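Local coordinates for proline dehydrogenase (Bradyrhizobium japonicum USDA 110, PDB 3HAZ), which probably oxidises proline to glutamate in two steps, using FAD in its proline dehydrogenase part and NAD in its aldehyde dehydrogenase part, at residues Ser193-Ala207 / Pro234-Arg246. Sequence-based numbering, arbitrary orientation.
Sequences SFDMLGEGARTAADA and PGISVKLSALHPR. With SO4 (sulfate ion), chain K.
Phe194 and Ile236 pair in register on parallel strands 193-196 and 235-238. Helix 204-223 links the two strands, a beta-alpha-beta unit of the TIM-barrel proline dehydrogenase domain. Phe194 N donates to Gly235 O, and Phe194 O accepts from Ser237 N at 2.9 Å, almost straight in line with its C=O. At the end of strand 193-196, Met196 CG packs on Ile236 CG1 at 3.7 Å.

Lys239 lies beside Glu199, both side chains pointing the same way. Its CB and CG pass Gly198 O. CD reaches that oxygen at 3.5 Å and also touches Glu199 CB. CE comes near Glu199 OE1, whose salt bridge is to Arg458. The chain is extended as far as CE and turns at chi4 (56°), which brings NZ within 3.4 Å of sulfate O4, a weak hydrogen bond. NZ also forms a salt bridge with Asp280. The bound FAD lies about 5 Å from this side chain at the nearest atoms. An alanine in place of Lys239 would probably leave Asp280 without this positive mate and open a gap beside Glu199 CB, where CD now packs.

Past the lysine, Glu199 to Ala201 pack on the turn at Ser241 and Ala242. Ser241 OG also bonds Glu282. Ala201 N donates to Ser241 O at 2.8 Å, and Gly200 N donates to Ser241 OG, also at 2.8 Å.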
ATOM      1  N   SER A 193      54.888 -13.244 -18.648  1.00 21.33           N
ATOM      2  CA  SER A 193      54.483 -14.604 -18.942  1.00 21.79           C
ATOM      3  C   SER A 193      53.312 -14.545 -19.926  1.00 21.48           C
ATOM      4  O   SER A 193      52.695 -13.492 -20.105  1.00 17.56           O
ATOM      5  CB  SER A 193      54.106 -15.338 -17.658  1.00 24.95           C
ATOM      6  OG  SER A 193      55.213 -15.380 -16.769  1.00 22.12           O
ATOM      7  N   PHE A 194      53.013 -15.671 -20.563  1.00 19.22           N
ATOM      8  CA  PHE A 194      52.074 -15.691 -21.678  1.00 23.15           C
ATOM      9  C   PHE A 194      50.745 -16.295 -21.264  1.00 18.10           C
ATOM     10  O   PHE A 194      50.674 -17.465 -20.884  1.00 16.49           O
ATOM     11  CB  PHE A 194      52.637 -16.508 -22.852  1.00 25.28           C
ATOM     12  CG  PHE A 194      53.796 -15.856 -23.575  1.00 28.08           C
ATOM     13  CD1 PHE A 194      54.409 -14.711 -23.078  1.00 30.27           C
ATOM     14  CD2 PHE A 194      54.297 -16.422 -24.745  1.00 22.80           C
ATOM     15  CE1 PHE A 194      55.491 -14.125 -23.748  1.00 24.68           C
ATOM     16  CE2 PHE A 194      55.383 -15.852 -25.412  1.00 25.23           C
ATOM     17  CZ  PHE A 194      55.975 -14.697 -24.910  1.00 28.83           C
ATOM     18  N   ASP A 195      49.699 -15.488 -21.346  1.00 17.95           N
ATOM     19  CA  ASP A 195      48.334 -15.975 -21.241  1.00 15.39           C
ATOM     20  C   ASP A 195      47.854 -16.203 -22.672  1.00 16.02           C
ATOM     21  O   ASP A 195      47.430 -15.272 -23.357  1.00 22.14           O
ATOM     22  CB  ASP A 195      47.461 -14.946 -20.521  1.00 19.93           C
ATOM     23  CG  ASP A 195      46.023 -15.407 -20.345  1.00 29.99           C
ATOM     24  OD1 ASP A 195      45.764 -16.628 -20.420  1.00 33.70           O
ATOM     25  OD2 ASP A 195      45.152 -14.540 -20.121  1.00 34.58           O
ATOM     26  N   MET A 196      47.955 -17.442 -23.136  1.00 15.90           N
ATOM     27  CA  MET A 196      47.641 -17.751 -24.525  1.00 18.85           C
ATOM     28  C   MET A 196      46.142 -17.631 -24.816  1.00 22.60           C
ATOM     29  O   MET A 196      45.301 -18.125 -24.062  1.00 20.21           O
ATOM     30  CB  MET A 196      48.163 -19.144 -24.888  1.00 20.91           C
ATOM     31  CG  MET A 196      49.635 -19.372 -24.502  1.00 16.22           C
ATOM     32  SD  MET A 196      50.804 -18.356 -25.440  1.00 23.26           S
ATOM     33  CE  MET A 196      50.264 -18.754 -27.108  1.00 21.29           C
ATOM     34  N   LEU A 197      45.811 -16.978 -25.924  1.00 24.88           N
ATOM     35  CA  LEU A 197      44.412 -16.727 -26.285  1.00 23.78           C
ATOM     36  C   LEU A 197      43.519 -17.967 -26.442  1.00 29.79           C
ATOM     37  O   LEU A 197      42.329 -17.934 -26.120  1.00 38.78           O
ATOM     38  CB  LEU A 197      44.352 -15.907 -27.573  1.00 23.20           C
ATOM     39  CG  LEU A 197      44.187 -14.399 -27.412  1.00 27.45           C
ATOM     40  CD1 LEU A 197      44.992 -13.896 -26.240  1.00 29.05           C
ATOM     41  CD2 LEU A 197      44.580 -13.683 -28.704  1.00 20.67           C
ATOM     42  N   GLY A 198      44.083 -19.052 -26.949  1.00 27.64           N
ATOM     43  CA  GLY A 198      43.267 -20.185 -27.361  1.00 33.44           C
ATOM     44  C   GLY A 198      42.356 -20.823 -26.326  1.00 30.33           C
ATOM     45  O   GLY A 198      42.718 -20.967 -25.155  1.00 26.06           O
ATOM     46  N   GLU A 199      41.162 -21.211 -26.770  1.00 25.99           N
ATOM     47  CA  GLU A 199      40.241 -21.992 -25.949  1.00 28.68           C
ATOM     48  C   GLU A 199      39.245 -22.763 -26.825  1.00 26.75           C
ATOM     49  O   GLU A 199      38.991 -22.389 -27.974  1.00 31.07           O
ATOM     50  CB  GLU A 199      39.474 -21.087 -24.985  1.00 28.11           C
ATOM     51  CG  GLU A 199      38.289 -20.383 -25.620  1.00 35.32           C
ATOM     52  CD  GLU A 199      37.465 -19.592 -24.616  1.00 49.95           C
ATOM     53  OE1 GLU A 199      38.046 -19.093 -23.627  1.00 51.78           O
ATOM     54  OE2 GLU A 199      36.238 -19.466 -24.818  1.00 55.77           O
ATOM     55  N   GLY A 200      38.696 -23.841 -26.279  1.00 21.02           N
ATOM     56  CA  GLY A 200      37.651 -24.605 -26.944  1.00 17.08           C
ATOM     57  C   GLY A 200      37.881 -24.920 -28.412  1.00 22.41           C
ATOM     58  O   GLY A 200      37.227 -24.361 -29.289  1.00 24.04           O
ATOM     59  N   ALA A 201      38.813 -25.818 -28.695  1.00 18.39           N
ATOM     60  CA  ALA A 201      38.919 -26.352 -30.047  1.00 19.92           C
ATOM     61  C   ALA A 201      37.560 -26.915 -30.470  1.00 23.10           C
ATOM     62  O   ALA A 201      36.929 -27.667 -29.729  1.00 23.38           O
ATOM     63  CB  ALA A 201      39.979 -27.437 -30.110  1.00 15.13           C
ATOM     64  N   ARG A 202      37.107 -26.533 -31.655  1.00 21.92           N
ATOM     65  CA  ARG A 202      35.893 -27.098 -32.231  1.00 20.22           C
ATOM     66  C   ARG A 202      36.212 -28.233 -33.201  1.00 24.65           C
ATOM     67  O   ARG A 202      35.357 -29.066 -33.498  1.00 24.64           O
ATOM     68  CB  ARG A 202      35.100 -26.015 -32.963  1.00 27.17           C
ATOM     69  CG  ARG A 202      34.055 -25.321 -32.109  1.00 28.61           C
ATOM     70  CD  ARG A 202      34.655 -24.680 -30.873  1.00 31.29           C
ATOM     71  NE  ARG A 202      33.637 -24.001 -30.075  1.00 26.40           N
ATOM     72  CZ  ARG A 202      33.898 -23.088 -29.146  1.00 29.14           C
ATOM     73  NH1 ARG A 202      32.898 -22.526 -28.480  1.00 22.05           N
ATOM     74  NH2 ARG A 202      35.156 -22.731 -28.890  1.00 21.07           N
ATOM     75  N   THR A 203      37.438 -28.253 -33.709  1.00 20.28           N
ATOM     76  CA  THR A 203      37.823 -29.233 -34.721  1.00 25.01           C
ATOM     77  C   THR A 203      39.140 -29.880 -34.329  1.00 24.40           C
ATOM     78  O   THR A 203      39.858 -29.366 -33.469  1.00 26.36           O
ATOM     79  CB  THR A 203      37.980 -28.585 -36.113  1.00 22.93           C
ATOM     80  OG1 THR A 203      39.225 -27.877 -36.180  1.00 22.03           O
ATOM     81  CG2 THR A 203      36.830 -27.615 -36.387  1.00 25.65           C
ATOM     82  N   ALA A 204      39.448 -31.011 -34.956  1.00 27.42           N
ATOM     83  CA  ALA A 204      40.723 -31.683 -34.751  1.00 24.68           C
ATOM     84  C   ALA A 204      41.864 -30.766 -35.183  1.00 29.96           C
ATOM     85  O   ALA A 204      42.895 -30.671 -34.512  1.00 23.44           O
ATOM     86  CB  ALA A 204      40.761 -33.014 -35.525  1.00 21.56           C
ATOM     87  N   ALA A 205      41.677 -30.079 -36.303  1.00 31.65           N
ATOM     88  CA  ALA A 205      42.691 -29.141 -36.760  1.00 32.39           C
ATOM     89  C   ALA A 205      42.898 -27.988 -35.764  1.00 26.38           C
ATOM     90  O   ALA A 205      44.026 -27.542 -35.579  1.00 21.52           O
ATOM     91  CB  ALA A 205      42.367 -28.621 -38.165  1.00 29.10           C
ATOM     92  N   ASP A 206      41.830 -27.519 -35.108  1.00 17.58           N
ATOM     93  CA  ASP A 206      41.985 -26.468 -34.086  1.00 19.53           C
ATOM     94  C   ASP A 206      42.906 -26.953 -32.974  1.00 21.03           C
ATOM     95  O   ASP A 206      43.810 -26.237 -32.548  1.00 22.08           O
ATOM     96  CB  ASP A 206      40.653 -26.102 -33.429  1.00 22.97           C
ATOM     97  CG  ASP A 206      39.809 -25.169 -34.268  1.00 34.48           C
ATOM     98  OD1 ASP A 206      40.369 -24.385 -35.057  1.00 30.62           O
ATOM     99  OD2 ASP A 206      38.566 -25.213 -34.111  1.00 37.10           O
ATOM    100  N   ALA A 207      42.639 -28.162 -32.482  1.00 20.95           N
ATOM    101  CA  ALA A 207      43.422 -28.735 -31.391  1.00 24.24           C
ATOM    102  C   ALA A 207      44.911 -28.852 -31.726  1.00 24.14           C
ATOM    103  O   ALA A 207      45.756 -28.674 -30.852  1.00 27.87           O
ATOM    104  CB  ALA A 207      42.861 -30.092 -30.980  1.00 20.60           C
ATOM    105  N   PRO A 234      59.888 -17.210 -16.677  1.00 28.81           N
ATOM    106  CA  PRO A 234      58.562 -16.919 -17.233  1.00 25.08           C
ATOM    107  C   PRO A 234      57.652 -18.141 -17.263  1.00 25.32           C
ATOM    108  O   PRO A 234      58.116 -19.284 -17.171  1.00 21.70           O
ATOM    109  CB  PRO A 234      58.870 -16.470 -18.671  1.00 32.93           C
ATOM    110  CG  PRO A 234      60.355 -16.251 -18.723  1.00 28.42           C
ATOM    111  CD  PRO A 234      60.932 -17.183 -17.713  1.00 27.17           C
ATOM    112  N   GLY A 235      56.357 -17.887 -17.404  1.00 24.55           N
ATOM    113  CA  GLY A 235      55.372 -18.945 -17.468  1.00 23.98           C
ATOM    114  C   GLY A 235      54.517 -18.905 -18.721  1.00 23.32           C
ATOM    115  O   GLY A 235      54.481 -17.916 -19.460  1.00 19.81           O
ATOM    116  N   ILE A 236      53.826 -20.007 -18.962  1.00 20.88           N
ATOM    117  CA  ILE A 236      52.831 -20.060 -20.014  1.00 27.51           C
ATOM    118  C   ILE A 236      51.553 -20.658 -19.439  1.00 24.97           C
ATOM    119  O   ILE A 236      51.609 -21.577 -18.619  1.00 22.90           O
ATOM    120  CB  ILE A 236      53.332 -20.899 -21.212  1.00 31.30           C
ATOM    121  CG1 ILE A 236      52.368 -20.789 -22.394  1.00 27.60           C
ATOM    122  CG2 ILE A 236      53.553 -22.362 -20.803  1.00 27.88           C
ATOM    123  CD1 ILE A 236      52.956 -21.315 -23.700  1.00 33.12           C
ATOM    124  N   SER A 237      50.408 -20.114 -19.852  1.00 20.93           N
ATOM    125  CA  SER A 237      49.105 -20.630 -19.449  1.00 26.71           C
ATOM    126  C   SER A 237      48.476 -21.405 -20.593  1.00 31.35           C
ATOM    127  O   SER A 237      48.507 -20.961 -21.745  1.00 26.73           O
ATOM    128  CB  SER A 237      48.161 -19.494 -19.043  1.00 34.40           C
ATOM    129  OG  SER A 237      48.448 -19.032 -17.743  1.00 35.33           O
ATOM    130  N   VAL A 238      47.889 -22.549 -20.255  1.00 27.71           N
ATOM    131  CA  VAL A 238      47.342 -23.478 -21.233  1.00 27.43           C
ATOM    132  C   VAL A 238      45.930 -23.893 -20.831  1.00 25.89           C
ATOM    133  O   VAL A 238      45.643 -24.034 -19.644  1.00 20.28           O
ATOM    134  CB  VAL A 238      48.247 -24.721 -21.331  1.00 30.23           C
ATOM    135  CG1 VAL A 238      47.479 -25.919 -21.844  1.00 32.91           C
ATOM    136  CG2 VAL A 238      49.465 -24.415 -22.202  1.00 33.48           C
ATOM    137  N   LYS A 239      45.053 -24.070 -21.821  1.00 22.81           N
ATOM    138  CA  LYS A 239      43.679 -24.516 -21.582  1.00 22.52           C
ATOM    139  C   LYS A 239      43.405 -25.891 -22.183  1.00 21.75           C
ATOM    140  O   LYS A 239      43.585 -26.104 -23.385  1.00 23.68           O
ATOM    141  CB  LYS A 239      42.676 -23.510 -22.152  1.00 25.69           C
ATOM    142  CG  LYS A 239      42.398 -22.314 -21.253  1.00 23.69           C
ATOM    143  CD  LYS A 239      41.390 -21.380 -21.905  1.00 26.83           C
ATOM    144  CE  LYS A 239      41.034 -20.218 -20.987  1.00 25.09           C
ATOM    145  NZ  LYS A 239      42.245 -19.470 -20.573  1.00 20.08           N
ATOM    146  N   LEU A 240      42.956 -26.823 -21.352  1.00 17.38           N
ATOM    147  CA  LEU A 240      42.653 -28.168 -21.843  1.00 22.76           C
ATOM    148  C   LEU A 240      41.638 -28.150 -22.982  1.00 25.74           C
ATOM    149  O   LEU A 240      41.741 -28.954 -23.900  1.00 23.29           O
ATOM    150  CB  LEU A 240      42.163 -29.070 -20.710  1.00 17.44           C
ATOM    151  CG  LEU A 240      43.161 -29.183 -19.555  1.00 23.79           C
ATOM    152  CD1 LEU A 240      42.640 -30.060 -18.429  1.00 26.14           C
ATOM    153  CD2 LEU A 240      44.493 -29.705 -20.079  1.00 28.92           C
ATOM    154  N   SER A 241      40.663 -27.239 -22.940  1.00 16.70           N
ATOM    155  CA  SER A 241      39.634 -27.224 -23.982  1.00 17.33           C
ATOM    156  C   SER A 241      40.224 -26.836 -25.341  1.00 22.14           C
ATOM    157  O   SER A 241      39.650 -27.136 -26.382  1.00 21.40           O
ATOM    158  CB  SER A 241      38.457 -26.307 -23.614  1.00 19.86           C
ATOM    159  OG  SER A 241      38.807 -24.930 -23.715  1.00 18.72           O
ATOM    160  N   ALA A 242      41.365 -26.154 -25.323  1.00 18.19           N
ATOM    161  CA  ALA A 242      42.041 -25.789 -26.565  1.00 15.24           C
ATOM    162  C   ALA A 242      42.724 -27.000 -27.206  1.00 20.09           C
ATOM    163  O   ALA A 242      42.940 -27.034 -28.421  1.00 19.69           O
ATOM    164  CB  ALA A 242      43.061 -24.682 -26.306  1.00 18.76           C
ATOM    165  N   LEU A 243      43.041 -27.998 -26.386  1.00 20.17           N
ATOM    166  CA  LEU A 243      43.832 -29.146 -26.830  1.00 19.15           C
ATOM    167  C   LEU A 243      43.015 -30.377 -27.209  1.00 27.48           C
ATOM    168  O   LEU A 243      43.574 -31.389 -27.649  1.00 26.21           O
ATOM    169  CB  LEU A 243      44.843 -29.524 -25.753  1.00 20.31           C
ATOM    170  CG  LEU A 243      45.926 -28.469 -25.533  1.00 20.24           C
ATOM    171  CD1 LEU A 243      46.637 -28.708 -24.217  1.00 22.02           C
ATOM    172  CD2 LEU A 243      46.903 -28.458 -26.709  1.00 19.51           C
ATOM    173  N   HIS A 244      41.701 -30.297 -27.029  1.00 21.49           N
ATOM    174  CA  HIS A 244      40.814 -31.402 -27.376  1.00 20.42           C
ATOM    175  C   HIS A 244      39.435 -30.865 -27.787  1.00 21.75           C
ATOM    176  O   HIS A 244      38.888 -29.996 -27.110  1.00 23.40           O
ATOM    177  CB  HIS A 244      40.684 -32.374 -26.203  1.00 20.22           C
ATOM    178  CG  HIS A 244      40.160 -33.718 -26.596  1.00 22.42           C
ATOM    179  ND1 HIS A 244      38.823 -33.953 -26.836  1.00 21.15           N
ATOM    180  CD2 HIS A 244      40.795 -34.893 -26.823  1.00 21.28           C
ATOM    181  CE1 HIS A 244      38.656 -35.218 -27.182  1.00 26.09           C
ATOM    182  NE2 HIS A 244      39.837 -35.810 -27.178  1.00 25.41           N
ATOM    183  N   PRO A 245      38.885 -31.377 -28.903  1.00 20.44           N
ATOM    184  CA  PRO A 245      37.661 -30.881 -29.551  1.00 26.07           C
ATOM    185  C   PRO A 245      36.356 -31.349 -28.886  1.00 29.02           C
ATOM    186  O   PRO A 245      35.302 -30.771 -29.154  1.00 22.23           O
ATOM    187  CB  PRO A 245      37.743 -31.463 -30.974  1.00 27.42           C
ATOM    188  CG  PRO A 245      38.945 -32.384 -30.999  1.00 28.47           C
ATOM    189  CD  PRO A 245      39.427 -32.561 -29.594  1.00 28.03           C
ATOM    190  N   ARG A 246      36.415 -32.392 -28.065  1.00 24.04           N
ATOM    191  CA  ARG A 246      35.266 -32.765 -27.247  1.00 27.31           C
ATOM    192  C   ARG A 246      35.731 -32.937 -25.815  1.00 24.31           C
ATOM    193  O   ARG A 246      35.684 -34.047 -25.280  1.00 22.06           O
ATOM    194  CB  ARG A 246      34.597 -34.073 -27.718  1.00 20.42           C
ATOM    195  CG  ARG A 246      33.995 -34.071 -29.119  1.00 21.64           C
ATOM    196  CD  ARG A 246      32.881 -33.047 -29.327  1.00 19.21           C
ATOM    197  NE  ARG A 246      31.818 -33.101 -28.323  1.00 25.37           N
ATOM    198  CZ  ARG A 246      30.616 -32.542 -28.473  1.00 22.90           C
ATOM    199  NH1 ARG A 246      30.306 -31.918 -29.602  1.00 22.89           N
ATOM    200  NH2 ARG A 246      29.711 -32.620 -27.505  1.00 25.42           N
TER
HETATM  201  S   SO4 K1006      41.204 -16.345 -17.876  1.00 87.03           S
HETATM  202  O1  SO4 K1006      42.020 -15.687 -16.861  1.00 88.49           O
HETATM  203  O2  SO4 K1006      39.821 -15.919 -17.700  1.00 87.90           O
HETATM  204  O3  SO4 K1006      41.670 -15.958 -19.207  1.00 91.75           O
HETATM  205  O4  SO4 K1006      41.306 -17.796 -17.728  1.00 81.22           O
HETATM  206  O   HOH W   1      45.498 -19.717 -21.650  1.00 27.35           O
HETATM  207  O   HOH W   2      33.988 -30.181 -31.497  1.00 31.89           O
HETATM  208  O   HOH W   3      45.977 -30.999 -29.249  1.00 35.09           O